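Local coordinates for protein aminoglycoside phosphotransferase (Mycobacterium smegmatis, PDB 6EF6) that phosphorylates (S)-1-amino-2-propanol as the kinase of the aminoacetone utilization microcompartment, at residues A[90-93]-A[98-101]. Numbering follows the deposited sequence.
With BEZ (benzoic acid), chain B.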
loop_
_atom_site.group_PDB
_atom_site.type_symbol
_atom_site.label_atom_id
_atom_site.label_comp_id
_atom_site.label_asym_id
_atom_site.label_seq_id
_atom_site.Cartn_x
_atom_site.Cartn_y
_atom_site.Cartn_z
ATOM N N ALA A 90 6.855 15.000 -8.101
ATOM C CA ALA A 90 7.421 15.849 -7.049
ATOM C C ALA A 90 8.438 15.086 -6.216
ATOM O O ALA A 90 9.493 15.624 -5.875
ATOM C CB ALA A 90 6.297 16.384 -6.176
ATOM N N LEU A 91 8.157 13.820 -5.907
ATOM C CA LEU A 91 9.121 13.011 -5.157
ATOM C C LEU A 91 10.406 12.829 -5.957
ATOM O O LEU A 91 11.505 12.870 -5.394
ATOM C CB LEU A 91 8.510 11.649 -4.782
ATOM C CG LEU A 91 7.427 11.742 -3.716
ATOM C CD1 LEU A 91 6.636 10.430 -3.730
ATOM C CD2 LEU A 91 7.976 12.028 -2.332
ATOM N N ARG A 92 10.300 12.664 -7.277
ATOM C CA ARG A 92 11.500 12.466 -8.090
ATOM C C ARG A 92 12.448 13.651 -7.987
ATOM O O ARG A 92 13.662 13.480 -7.834
ATOM C CB ARG A 92 11.132 12.236 -9.564
ATOM C CG ARG A 92 10.917 10.786 -9.906
ATOM C CD ARG A 92 11.103 10.513 -11.405
ATOM N NE ARG A 92 10.258 11.375 -12.222
ATOM C CZ ARG A 92 8.940 11.236 -12.333
ATOM N NH1 ARG A 92 8.303 10.268 -11.671
ATOM N NH2 ARG A 92 8.254 12.074 -13.100
ATOM N N THR A 93 11.914 14.858 -8.069
ATOM C CA THR A 93 12.765 16.033 -8.134
ATOM C C THR A 93 13.088 16.633 -6.773
ATOM O O THR A 93 14.105 17.340 -6.657
ATOM C CB THR A 93 12.088 17.091 -8.999
ATOM O OG1 THR A 93 10.857 17.478 -8.395
ATOM C CG2 THR A 93 11.826 16.562 -10.386
ATOM N N THR A 98 13.645 7.296 -3.941
ATOM C CA THR A 98 13.621 6.859 -5.334
ATOM C C THR A 98 12.240 6.275 -5.638
ATOM O O THR A 98 11.767 5.388 -4.923
ATOM C CB THR A 98 14.693 5.805 -5.549
ATOM O OG1 THR A 98 15.970 6.342 -5.142
ATOM C CG2 THR A 98 14.728 5.383 -6.982
ATOM N N VAL A 99 11.608 6.757 -6.712
ATOM C CA VAL A 99 10.268 6.331 -7.113
ATOM C C VAL A 99 10.236 6.009 -8.606
ATOM O O VAL A 99 11.190 6.336 -9.307
ATOM C CB VAL A 99 9.210 7.395 -6.750
ATOM C CG1 VAL A 99 9.200 7.684 -5.264
ATOM C CG2 VAL A 99 9.415 8.695 -7.508
ATOM N N PRO A 100 9.161 5.450 -9.134
ATOM C CA PRO A 100 9.120 5.164 -10.576
ATOM C C PRO A 100 9.048 6.429 -11.409
ATOM O O PRO A 100 8.516 7.454 -10.980
ATOM C CB PRO A 100 7.833 4.353 -10.745
ATOM C CG PRO A 100 7.509 3.830 -9.320
ATOM C CD PRO A 100 7.942 4.968 -8.456
ATOM N N THR A 101 9.569 6.319 -12.633
ATOM C CA THR A 101 9.507 7.375 -13.636
ATOM C C THR A 101 8.515 6.991 -14.721
ATOM O O THR A 101 8.636 5.933 -15.344
ATOM C CB THR A 101 10.869 7.588 -14.287
ATOM O OG1 THR A 101 11.823 7.993 -13.289
ATOM C CG2 THR A 101 10.789 8.675 -15.330
HETATM C C BEZ B . 3.180 -0.006 -9.766
HETATM O O1 BEZ B . 2.844 1.140 -9.468
HETATM O O2 BEZ B . 2.332 -0.941 -9.699
HETATM C C1 BEZ B . 4.590 -0.243 -10.191
HETATM C C2 BEZ B . 5.131 -1.514 -10.142
HETATM C C3 BEZ B . 6.446 -1.713 -10.547
HETATM C C4 BEZ B . 7.211 -0.639 -10.981
HETATM C C5 BEZ B . 6.659 0.637 -11.031
HETATM C C6 BEZ B . 5.355 0.829 -10.625
#
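R92 lies along the loop that follows its own helix and meets three successive residues of it. Its CG packs on V99 CG2 at 3.5 Å. Its CD sits 3.2 Å from T101 OG1. NH1 gives a weak hydrogen bond to P100 O, 2.9 Å long but bent to 125° at the hydrogen. A bend in the side chain at chi3 (-55°) swings the guanidinium so that NH1 reaches P100 O, which lies at the edge of the group, near its plane. T101 covers one face, with CA over the NH1 side and CG2 higher and displaced toward the rim. One helical position earlier, L91 turns its CB and CD1 to V99 CG1, CB at 4.1 Å, the two side chains crossing at about a right angle. V99 CG2 lies chiefly on R92 CG but also approaches L91 CB.

Further out, F253 touches both L91 and V99, and helix 147-163 packs on L91 through L157 and H160. Backbone hydrogen bonds tie T98 to V250 and T101 to E130 of strand 124-130. The contact folds the loop that leaves helix 78-94 back against the helix's last turns, within the N-lobe of a kinase-like fold and before strand 112-114; V250 and F253 border it on the side of the C-lobe. P100 points away from the helix, and its CG lies 3.7 Å from C5 of the bound benzoic acid, whose pocket also includes F129. Across this contact the arginine gives mainly its methylenes, to V99 and T101, and its charged end adds only a weak, bent bond to the carbonyl of P100 itself, whose ring faces the benzoic acid; the contact therefore probably rests more on packing than on directed polar bonding.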